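Local coordinates for protein alpha-1,4-endofucoidanase (Mariniflexile fucanivorans, PDB 6DLH) that hydrolyses alpha-1,4 linkages inside fucoidan chains as a retaining family 107 glycoside hydrolase, here with its catalytic domain followed by calcium-binding Ig-like domains, at residues A[522-533]-A[552-562]; A[567-578]-A[586-594]. All coordinates share one frame; numbering follows the deposited sequence.

Contact 1: A[522-533]-A[552-562]. With CA (calcium ion), chain G.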
loop_
_atom_site.group_PDB
_atom_site.type_symbol
_atom_site.label_atom_id
_atom_site.label_comp_id
_atom_site.label_asym_id
_atom_site.label_seq_id
_atom_site.Cartn_x
_atom_site.Cartn_y
_atom_site.Cartn_z
ATOM N N PHE A 522 24.709 -14.333 2.960
ATOM C CA PHE A 522 25.693 -13.446 2.358
ATOM C C PHE A 522 27.034 -13.570 3.075
ATOM O O PHE A 522 27.094 -13.625 4.305
ATOM C CB PHE A 522 25.200 -11.996 2.369
ATOM C CG PHE A 522 24.083 -11.705 1.399
ATOM C CD1 PHE A 522 24.348 -11.500 0.053
ATOM C CD2 PHE A 522 22.767 -11.641 1.832
ATOM C CE1 PHE A 522 23.322 -11.236 -0.841
ATOM C CE2 PHE A 522 21.739 -11.372 0.938
ATOM C CZ PHE A 522 22.019 -11.171 -0.398
ATOM N N THR A 523 28.103 -13.578 2.272
ATOM C CA THR A 523 29.468 -13.664 2.761
ATOM C C THR A 523 30.136 -12.308 2.561
ATOM O O THR A 523 30.246 -11.840 1.434
ATOM C CB THR A 523 30.218 -14.796 2.038
ATOM O OG1 THR A 523 29.593 -16.029 2.399
ATOM C CG2 THR A 523 31.699 -14.852 2.353
ATOM N N ASN A 524 30.565 -11.692 3.670
ATOM C CA ASN A 524 31.298 -10.435 3.647
ATOM C C ASN A 524 32.637 -10.652 2.945
ATOM O O ASN A 524 33.445 -11.462 3.394
ATOM C CB ASN A 524 31.468 -9.868 5.062
ATOM C CG ASN A 524 32.013 -8.453 5.110
ATOM O OD1 ASN A 524 32.478 -7.916 4.109
ATOM N ND2 ASN A 524 31.980 -7.841 6.282
ATOM N N PRO A 525 32.917 -9.954 1.818
ATOM C CA PRO A 525 34.216 -10.077 1.150
ATOM C C PRO A 525 35.345 -9.341 1.876
ATOM O O PRO A 525 36.509 -9.448 1.494
ATOM C CB PRO A 525 33.959 -9.499 -0.249
ATOM C CG PRO A 525 32.807 -8.524 -0.054
ATOM C CD PRO A 525 31.996 -9.045 1.117
ATOM N N GLY A 526 34.987 -8.585 2.920
ATOM C CA GLY A 526 35.955 -7.964 3.812
ATOM C C GLY A 526 36.584 -6.689 3.245
ATOM O O GLY A 526 37.344 -6.028 3.946
ATOM N N ASP A 527 36.266 -6.341 1.991
ATOM C CA ASP A 527 36.922 -5.210 1.349
ATOM C C ASP A 527 35.930 -4.080 1.035
ATOM O O ASP A 527 36.322 -3.045 0.501
ATOM C CB ASP A 527 37.728 -5.661 0.126
ATOM C CG ASP A 527 36.862 -6.143 -1.021
ATOM O OD1 ASP A 527 35.642 -6.298 -0.810
ATOM O OD2 ASP A 527 37.407 -6.344 -2.119
ATOM N N GLY A 528 34.645 -4.293 1.348
ATOM C CA GLY A 528 33.618 -3.282 1.145
ATOM C C GLY A 528 32.817 -3.465 -0.148
ATOM O O GLY A 528 31.902 -2.689 -0.413
ATOM N N THR A 529 33.155 -4.491 -0.939
ATOM C CA THR A 529 32.493 -4.745 -2.212
ATOM C C THR A 529 31.039 -5.146 -1.956
ATOM O O THR A 529 30.765 -5.992 -1.100
ATOM C CB THR A 529 33.237 -5.817 -3.024
ATOM O OG1 THR A 529 34.627 -5.499 -3.087
ATOM C CG2 THR A 529 32.698 -6.005 -4.427
ATOM N N PRO A 530 30.055 -4.539 -2.664
ATOM C CA PRO A 530 28.668 -4.997 -2.584
ATOM C C PRO A 530 28.553 -6.277 -3.408
ATOM O O PRO A 530 29.192 -6.384 -4.451
ATOM C CB PRO A 530 27.885 -3.830 -3.201
ATOM C CG PRO A 530 28.853 -3.229 -4.198
ATOM C CD PRO A 530 30.220 -3.381 -3.557
ATOM N N VAL A 531 27.747 -7.234 -2.920
ATOM C CA VAL A 531 27.742 -8.600 -3.432
ATOM C C VAL A 531 26.323 -9.043 -3.790
ATOM O O VAL A 531 25.364 -8.670 -3.122
ATOM C CB VAL A 531 28.379 -9.582 -2.426
ATOM C CG1 VAL A 531 29.892 -9.459 -2.366
ATOM C CG2 VAL A 531 27.766 -9.465 -1.039
ATOM N N TRP A 532 26.214 -9.876 -4.834
ATOM C CA TRP A 532 24.976 -10.560 -5.178
ATOM C C TRP A 532 24.816 -11.831 -4.340
ATOM O O TRP A 532 25.783 -12.323 -3.762
ATOM C CB TRP A 532 24.943 -10.884 -6.675
ATOM C CG TRP A 532 24.882 -9.693 -7.581
ATOM C CD1 TRP A 532 25.935 -9.052 -8.166
ATOM C CD2 TRP A 532 23.699 -9.020 -8.045
ATOM N NE1 TRP A 532 25.493 -8.023 -8.955
ATOM C CE2 TRP A 532 24.125 -7.974 -8.897
ATOM C CE3 TRP A 532 22.326 -9.183 -7.812
ATOM C CZ2 TRP A 532 23.228 -7.105 -9.518
ATOM C CZ3 TRP A 532 21.443 -8.323 -8.427
ATOM C CH2 TRP A 532 21.888 -7.304 -9.270
ATOM N N PHE A 533 23.583 -12.356 -4.281
ATOM C CA PHE A 533 23.275 -13.545 -3.497
ATOM C C PHE A 533 23.952 -14.775 -4.108
ATOM O O PHE A 533 24.571 -15.559 -3.392
ATOM C CB PHE A 533 21.761 -13.724 -3.326
ATOM C CG PHE A 533 21.351 -15.042 -2.714
ATOM C CD1 PHE A 533 21.459 -15.256 -1.346
ATOM C CD2 PHE A 533 20.878 -16.077 -3.511
ATOM C CE1 PHE A 533 21.099 -16.477 -0.791
ATOM C CE2 PHE A 533 20.523 -17.298 -2.956
ATOM C CZ PHE A 533 20.632 -17.497 -1.597
ATOM N N LEU A 552 14.219 -7.216 -7.315
ATOM C CA LEU A 552 15.520 -7.397 -6.701
ATOM C C LEU A 552 15.561 -6.536 -5.444
ATOM O O LEU A 552 15.298 -5.343 -5.516
ATOM C CB LEU A 552 16.595 -6.988 -7.714
ATOM C CG LEU A 552 16.604 -7.789 -9.016
ATOM C CD1 LEU A 552 17.619 -7.224 -9.997
ATOM C CD2 LEU A 552 16.887 -9.260 -8.745
ATOM N N LYS A 553 15.879 -7.147 -4.299
ATOM C CA LYS A 553 15.724 -6.463 -3.025
ATOM C C LYS A 553 16.972 -6.614 -2.159
ATOM O O LYS A 553 17.495 -7.715 -1.980
ATOM C CB LYS A 553 14.496 -6.993 -2.276
ATOM C CG LYS A 553 13.160 -6.791 -2.977
ATOM C CD LYS A 553 11.969 -6.938 -2.053
ATOM C CE LYS A 553 11.647 -8.374 -1.706
ATOM N NZ LYS A 553 10.806 -8.457 -0.490
ATOM N N LEU A 554 17.415 -5.482 -1.600
ATOM C CA LEU A 554 18.506 -5.433 -0.641
ATOM C C LEU A 554 18.232 -6.452 0.463
ATOM O O LEU A 554 17.119 -6.522 0.987
ATOM C CB LEU A 554 18.588 -4.002 -0.094
ATOM C CG LEU A 554 19.747 -3.675 0.849
ATOM C CD1 LEU A 554 21.073 -3.621 0.097
ATOM C CD2 LEU A 554 19.491 -2.354 1.574
ATOM N N GLY A 555 19.246 -7.272 0.768
ATOM C CA GLY A 555 19.162 -8.242 1.848
ATOM C C GLY A 555 18.622 -9.595 1.384
ATOM O O GLY A 555 18.613 -10.555 2.156
ATOM N N VAL A 556 18.164 -9.658 0.126
ATOM C CA VAL A 556 17.643 -10.888 -0.455
ATOM C C VAL A 556 18.506 -11.249 -1.662
ATOM O O VAL A 556 19.072 -12.339 -1.720
ATOM C CB VAL A 556 16.159 -10.764 -0.861
ATOM C CG1 VAL A 556 15.580 -12.090 -1.335
ATOM C CG2 VAL A 556 15.300 -10.177 0.250
ATOM N N ASP A 557 18.614 -10.308 -2.611
ATOM C CA ASP A 557 19.242 -10.576 -3.897
ATOM C C ASP A 557 20.638 -9.953 -3.974
ATOM O O ASP A 557 21.468 -10.413 -4.755
ATOM C CB ASP A 557 18.327 -10.164 -5.050
ATOM C CG ASP A 557 16.956 -10.806 -4.954
ATOM O OD1 ASP A 557 16.884 -12.040 -5.056
ATOM O OD2 ASP A 557 15.977 -10.067 -4.746
ATOM N N PHE A 558 20.887 -8.914 -3.161
ATOM C CA PHE A 558 22.156 -8.202 -3.151
ATOM C C PHE A 558 22.321 -7.523 -1.794
ATOM O O PHE A 558 21.337 -7.323 -1.085
ATOM C CB PHE A 558 22.230 -7.234 -4.336
ATOM C CG PHE A 558 21.176 -6.153 -4.329
ATOM C CD1 PHE A 558 21.429 -4.915 -3.749
ATOM C CD2 PHE A 558 19.926 -6.375 -4.887
ATOM C CE1 PHE A 558 20.456 -3.928 -3.729
ATOM C CE2 PHE A 558 18.952 -5.388 -4.861
ATOM C CZ PHE A 558 19.220 -4.165 -4.286
ATOM N N TYR A 559 23.557 -7.173 -1.424
ATOM C CA TYR A 559 23.776 -6.624 -0.094
ATOM C C TYR A 559 25.131 -5.924 0.013
ATOM O O TYR A 559 26.038 -6.193 -0.769
ATOM C CB TYR A 559 23.598 -7.709 0.973
ATOM C CG TYR A 559 23.689 -7.205 2.389
ATOM C CD1 TYR A 559 22.661 -6.458 2.954
ATOM C CD2 TYR A 559 24.809 -7.463 3.169
ATOM C CE1 TYR A 559 22.742 -5.993 4.258
ATOM C CE2 TYR A 559 24.904 -6.998 4.472
ATOM C CZ TYR A 559 23.868 -6.262 5.019
ATOM O OH TYR A 559 23.958 -5.808 6.304
ATOM N N ASP A 560 25.247 -5.028 1.005
ATOM C CA ASP A 560 26.458 -4.264 1.261
ATOM C C ASP A 560 26.707 -4.214 2.765
ATOM O O ASP A 560 25.846 -3.780 3.534
ATOM C CB ASP A 560 26.378 -2.855 0.666
ATOM C CG ASP A 560 27.669 -2.067 0.818
ATOM O OD1 ASP A 560 27.984 -1.634 1.963
ATOM O OD2 ASP A 560 28.365 -1.903 -0.193
ATOM N N PHE A 561 27.912 -4.624 3.175
ATOM C CA PHE A 561 28.154 -4.890 4.586
ATOM C C PHE A 561 28.436 -3.605 5.355
ATOM O O PHE A 561 28.515 -3.641 6.580
ATOM C CB PHE A 561 29.232 -5.960 4.782
ATOM C CG PHE A 561 28.705 -7.364 4.647
ATOM C CD1 PHE A 561 28.650 -7.985 3.408
ATOM C CD2 PHE A 561 28.236 -8.054 5.758
ATOM C CE1 PHE A 561 28.143 -9.271 3.284
ATOM C CE2 PHE A 561 27.734 -9.342 5.633
ATOM C CZ PHE A 561 27.686 -9.945 4.394
ATOM N N GLU A 562 28.572 -2.481 4.638
ATOM C CA GLU A 562 28.786 -1.196 5.291
ATOM C C GLU A 562 27.522 -0.345 5.184
ATOM O O GLU A 562 27.514 0.801 5.627
ATOM C CB GLU A 562 29.994 -0.456 4.707
ATOM C CG GLU A 562 31.300 -1.227 4.821
ATOM C CD GLU A 562 31.439 -2.377 3.838
ATOM O OE1 GLU A 562 31.093 -2.187 2.646
ATOM O OE2 GLU A 562 31.889 -3.462 4.270
HETATM CA CA CA G . 30.566 -1.065 0.684
HETATM O O HOH W 1 32.868 -4.505 6.413
HETATM O O HOH W 2 32.662 -5.570 3.240
HETATM O O HOH W 3 30.139 -5.543 1.407
HETATM O O HOH W 4 32.855 0.117 0.658
#
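Val-531 and Tyr-559 face each other as an antiparallel hydrogen-bonded pair, with Val-531 N to Tyr-559 O at 2.9 Å and the reverse bond as short, while Trp-532 and Phe-558 form the next, non-hydrogen-bonded pair. On one side of this two-stranded ladder Phe-561 is sandwiched: Asn-524 CB sits 3.5 Å from its ring centroid, with the Asn-524 amide stacked 4° from parallel, and Tyr-559 CE2 covers the opposite face. Asn-524 can lie flat there because its CG is turned anti to N (chi1 -170°), and its OD1 also accepts from Gly-526 N in an Asx turn. Beside it, Tyr-559 CB stands over the centre of the Phe-522 ring, 3.8 Å from the centroid. An alanine in place of Phe-561 is likely to leave the Asn-524 amide and the Tyr-559 ring without the surface they both rest on, opening a gap next to the metal loop. On the other side the edge of Phe-558 points at the face of Trp-532, whose NE1 bonds to Ser-614 O. At the far end calcium joins both segments through Gly-528 O at 2.4 Å, Asp-560 OD2 at 2.5 Å and Glu-562 OE1 at 2.3 Å; a water, Asp-564 and Asp-609 complete its ligands. Asp-560 OD1 accepts from Glu-562 N, an Asx turn that steadies the carboxylate. This is the calcium site at one end of an Ig-like beta-sandwich.

Contact 2: A[567-578]-A[586-594]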
loop_
_atom_site.group_PDB
_atom_site.type_symbol
_atom_site.label_atom_id
_atom_site.label_comp_id
_atom_site.label_asym_id
_atom_site.label_seq_id
_atom_site.Cartn_x
_atom_site.Cartn_y
_atom_site.Cartn_z
ATOM N N THR A 567 23.535 1.091 -6.367
ATOM C CA THR A 567 22.961 1.262 -7.691
ATOM C C THR A 567 23.108 -0.050 -8.458
ATOM O O THR A 567 24.179 -0.660 -8.447
ATOM C CB THR A 567 23.676 2.382 -8.459
ATOM O OG1 THR A 567 23.711 3.536 -7.617
ATOM C CG2 THR A 567 23.042 2.700 -9.798
ATOM N N ILE A 568 22.020 -0.462 -9.122
ATOM C CA ILE A 568 22.016 -1.633 -9.981
ATOM C C ILE A 568 21.890 -1.167 -11.424
ATOM O O ILE A 568 21.116 -0.260 -11.720
ATOM C CB ILE A 568 20.879 -2.603 -9.601
ATOM C CG1 ILE A 568 21.013 -3.084 -8.155
ATOM C CG2 ILE A 568 20.806 -3.767 -10.583
ATOM C CD1 ILE A 568 19.837 -3.883 -7.682
ATOM N N THR A 569 22.658 -1.816 -12.303
ATOM C CA THR A 569 22.672 -1.533 -13.725
ATOM C C THR A 569 22.595 -2.857 -14.473
ATOM O O THR A 569 23.214 -3.842 -14.067
ATOM C CB THR A 569 23.977 -0.833 -14.133
ATOM O OG1 THR A 569 24.251 0.208 -13.196
ATOM C CG2 THR A 569 23.944 -0.269 -15.539
ATOM N N LYS A 570 21.813 -2.863 -15.554
ATOM C CA LYS A 570 21.891 -3.909 -16.553
ATOM C C LYS A 570 23.054 -3.562 -17.479
ATOM O O LYS A 570 23.087 -2.460 -18.025
ATOM C CB LYS A 570 20.568 -3.965 -17.321
ATOM C CG LYS A 570 20.562 -4.813 -18.587
ATOM C CD LYS A 570 19.206 -4.822 -19.257
ATOM C CE LYS A 570 19.209 -5.517 -20.597
ATOM N NZ LYS A 570 17.939 -5.305 -21.330
ATOM N N THR A 571 24.000 -4.501 -17.639
ATOM C CA THR A 571 25.210 -4.223 -18.403
ATOM C C THR A 571 25.251 -4.997 -19.722
ATOM O O THR A 571 26.007 -4.634 -20.617
ATOM C CB THR A 571 26.493 -4.328 -17.560
ATOM O OG1 THR A 571 26.628 -5.660 -17.066
ATOM C CG2 THR A 571 26.556 -3.341 -16.412
ATOM N N SER A 572 24.434 -6.045 -19.862
ATOM C CA SER A 572 24.396 -6.782 -21.116
ATOM C C SER A 572 23.164 -7.677 -21.169
ATOM O O SER A 572 22.548 -7.929 -20.138
ATOM C CB SER A 572 25.652 -7.597 -21.302
ATOM O OG SER A 572 25.664 -8.698 -20.406
ATOM N N GLY A 573 22.851 -8.176 -22.375
ATOM C CA GLY A 573 21.746 -9.098 -22.590
ATOM C C GLY A 573 20.687 -8.492 -23.507
ATOM O O GLY A 573 20.824 -7.338 -23.906
ATOM N N PRO A 574 19.611 -9.238 -23.862
ATOM C CA PRO A 574 18.541 -8.728 -24.728
ATOM C C PRO A 574 17.855 -7.457 -24.226
ATOM O O PRO A 574 17.821 -7.196 -23.024
ATOM C CB PRO A 574 17.516 -9.871 -24.740
ATOM C CG PRO A 574 18.342 -11.106 -24.463
ATOM C CD PRO A 574 19.386 -10.640 -23.470
ATOM N N ASP A 575 17.288 -6.690 -25.167
ATOM C CA ASP A 575 16.835 -5.328 -24.919
ATOM C C ASP A 575 15.559 -5.302 -24.076
ATOM O O ASP A 575 15.343 -4.347 -23.334
ATOM C CB ASP A 575 16.626 -4.555 -26.227
ATOM C CG ASP A 575 17.880 -4.391 -27.072
ATOM O OD1 ASP A 575 18.789 -3.648 -26.643
ATOM O OD2 ASP A 575 17.933 -5.002 -28.162
ATOM N N TRP A 576 14.725 -6.345 -24.197
ATOM C CA TRP A 576 13.360 -6.340 -23.684
ATOM C C TRP A 576 13.296 -6.111 -22.174
ATOM O O TRP A 576 12.350 -5.496 -21.688
ATOM C CB TRP A 576 12.593 -7.601 -24.098
ATOM C CG TRP A 576 13.018 -8.854 -23.391
ATOM C CD1 TRP A 576 13.876 -9.804 -23.863
ATOM C CD2 TRP A 576 12.590 -9.313 -22.095
ATOM N NE1 TRP A 576 14.014 -10.817 -22.952
ATOM C CE2 TRP A 576 13.241 -10.545 -21.857
ATOM C CE3 TRP A 576 11.728 -8.811 -21.111
ATOM C CZ2 TRP A 576 13.055 -11.274 -20.682
ATOM C CZ3 TRP A 576 11.551 -9.526 -19.946
ATOM C CH2 TRP A 576 12.202 -10.744 -19.738
ATOM N N LEU A 577 14.281 -6.627 -21.432
ATOM C CA LEU A 577 14.272 -6.519 -19.983
ATOM C C LEU A 577 14.538 -5.070 -19.571
ATOM O O LEU A 577 15.515 -4.460 -20.001
ATOM C CB LEU A 577 15.293 -7.494 -19.384
ATOM C CG LEU A 577 15.255 -7.647 -17.861
ATOM C CD1 LEU A 577 13.967 -8.316 -17.397
ATOM C CD2 LEU A 577 16.470 -8.413 -17.356
ATOM N N VAL A 578 13.638 -4.529 -18.743
ATOM C CA VAL A 578 13.736 -3.167 -18.243
ATOM C C VAL A 578 14.019 -3.231 -16.744
ATOM O O VAL A 578 13.441 -4.054 -16.040
ATOM C CB VAL A 578 12.438 -2.385 -18.541
ATOM C CG1 VAL A 578 12.385 -1.031 -17.843
ATOM C CG2 VAL A 578 12.198 -2.230 -20.037
ATOM N N THR A 586 14.885 -1.522 -3.285
ATOM C CA THR A 586 13.979 -2.289 -4.125
ATOM C C THR A 586 14.076 -1.842 -5.581
ATOM O O THR A 586 13.872 -0.669 -5.902
ATOM C CB THR A 586 12.537 -2.226 -3.593
ATOM O OG1 THR A 586 12.489 -2.641 -2.224
ATOM C CG2 THR A 586 11.582 -3.076 -4.400
ATOM N N TRP A 587 14.364 -2.809 -6.459
ATOM C CA TRP A 587 14.402 -2.584 -7.895
ATOM C C TRP A 587 13.431 -3.547 -8.565
ATOM O O TRP A 587 13.114 -4.599 -8.013
ATOM C CB TRP A 587 15.826 -2.755 -8.442
ATOM C CG TRP A 587 16.823 -1.800 -7.862
ATOM C CD1 TRP A 587 17.256 -1.744 -6.566
ATOM C CD2 TRP A 587 17.526 -0.759 -8.561
ATOM N NE1 TRP A 587 18.179 -0.744 -6.411
ATOM C CE2 TRP A 587 18.362 -0.119 -7.618
ATOM C CE3 TRP A 587 17.523 -0.298 -9.881
ATOM C CZ2 TRP A 587 19.187 0.952 -7.961
ATOM C CZ3 TRP A 587 18.340 0.760 -10.219
ATOM C CH2 TRP A 587 19.163 1.373 -9.272
ATOM N N ARG A 588 12.986 -3.177 -9.767
ATOM C CA ARG A 588 11.959 -3.923 -10.474
ATOM C C ARG A 588 12.438 -4.237 -11.888
ATOM O O ARG A 588 12.912 -3.349 -12.591
ATOM C CB ARG A 588 10.668 -3.097 -10.511
ATOM C CG ARG A 588 9.643 -3.554 -11.539
ATOM C CD ARG A 588 8.631 -4.544 -10.989
ATOM N NE ARG A 588 7.814 -5.119 -12.051
ATOM C CZ ARG A 588 6.645 -4.638 -12.462
ATOM N NH1 ARG A 588 6.133 -3.560 -11.889
ATOM N NH2 ARG A 588 5.996 -5.238 -13.446
ATOM N N LEU A 589 12.291 -5.508 -12.283
ATOM C CA LEU A 589 12.501 -5.948 -13.654
ATOM C C LEU A 589 11.149 -6.091 -14.338
ATOM O O LEU A 589 10.258 -6.774 -13.837
ATOM C CB LEU A 589 13.234 -7.294 -13.668
ATOM C CG LEU A 589 14.652 -7.300 -13.101
ATOM C CD1 LEU A 589 15.182 -8.721 -13.032
ATOM C CD2 LEU A 589 15.579 -6.425 -13.934
ATOM N N SER A 590 11.017 -5.450 -15.499
ATOM C CA SER A 590 9.791 -5.527 -16.274
ATOM C C SER A 590 10.146 -5.632 -17.751
ATOM O O SER A 590 11.281 -5.962 -18.099
ATOM C CB SER A 590 8.884 -4.342 -15.997
ATOM O OG SER A 590 9.521 -3.113 -16.329
ATOM N N GLY A 591 9.167 -5.308 -18.601
ATOM C CA GLY A 591 9.330 -5.381 -20.041
ATOM C C GLY A 591 8.513 -6.530 -20.609
ATOM O O GLY A 591 8.124 -7.437 -19.877
ATOM N N MET A 592 8.247 -6.463 -21.916
ATOM C CA MET A 592 7.482 -7.490 -22.603
ATOM C C MET A 592 8.384 -8.176 -23.628
ATOM O O MET A 592 8.809 -7.550 -24.597
ATOM C CB MET A 592 6.270 -6.878 -23.313
ATOM C CG MET A 592 5.337 -7.907 -23.908
ATOM S SD MET A 592 3.973 -7.165 -24.837
ATOM C CE MET A 592 2.774 -6.914 -23.529
ATOM N N PRO A 593 8.737 -9.468 -23.425
ATOM C CA PRO A 593 9.403 -10.251 -24.465
ATOM C C PRO A 593 8.460 -10.534 -25.633
ATOM O O PRO A 593 7.242 -10.444 -25.494
ATOM C CB PRO A 593 9.784 -11.562 -23.757
ATOM C CG PRO A 593 8.821 -11.662 -22.590
ATOM C CD PRO A 593 8.543 -10.231 -22.181
ATOM N N THR A 594 9.053 -10.855 -26.786
ATOM C CA THR A 594 8.320 -11.291 -27.964
ATOM C C THR A 594 8.638 -12.768 -28.183
ATOM O O THR A 594 9.469 -13.333 -27.468
ATOM C CB THR A 594 8.692 -10.440 -29.190
ATOM O OG1 THR A 594 10.014 -10.788 -29.607
ATOM C CG2 THR A 594 8.624 -8.949 -28.935
#
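Ile-568 lies over one face of the Trp-587 indole, its CD1 3.6 Å from the centroid of the five-membered ring and its CB 3.9 Å above the plane, over the centre of the indole. The two side chains run antiparallel, each alongside the other's stem, and the six-membered ring runs on under the Ile-568 backbone, where CZ3 comes within 3.3 Å of Ile-568 O. Trp-587 NE1 is buried here and has no hydrogen-bonding partner in the model.

Toward the other end, a second indole, Trp-576, packs against Pro-593. Its CG stands between the backbone N and the carbonyl carbon (chi1 72°), which swings the ring across to the proline: Pro-593 CB sits 4.0 Å from the five-membered ring centroid, and CD meets Trp-576 CE3 at 3.6 Å. Leu-577 CB lies over the opposite face, toward its rim. Between the two tryptophans, Leu-577 CD1 packs on Leu-589 CB at 3.9 Å.

The backbones are joined at Val-578 and Ser-590, an antiparallel hydrogen-bonded pair with Val-578 N to Ser-590 O and Ser-590 N to Val-578 O both 2.8 Å. Gly-591 follows, its CA close against Trp-576 O; a side chain on it would run into that oxygen.

In the second shell, Lys-570 NZ reaches across its own turn to Pro-574 O and, in the carbonyl plane, to Leu-577 O, tying its end to both. Asn-601 OD1 accepts a hydrogen bond from Trp-576 NE1, and Ile-620 and Val-622 of strand 613-623 also pack on this indole. Strand 567-572 belongs to one sheet and strands 578-583 and 586-590 to the other: Ile-568 on Trp-587 crosses the interior between the layers of an Ig-like beta-sandwich, while Val-578 with Ser-590 is a pair inside the second sheet.

From the N terminus, contact 1 comes first: residues 522-533 enter the Ig-like domain, and 552-562 return to them after a loop of 18 residues that includes strand 537-543. Contact 2 then opens at 567 and closes a shorter loop of seven residues that holds the rest of strand 578-583, so the two follow in series without crossing. They meet where Leu-552 O lies 2.9 Å from Trp-587 N, a probable hydrogen bond between neighbouring strands 550-553 and 586-590. Phe-558 CE2 also packs on Ile-568 CD1 at 3.3 Å. Contact 1 thus ties the calcium-bearing entry to the sandwich; contact 2 packs one sheet on the other and pairs strands 578-583 and 586-590 within the second.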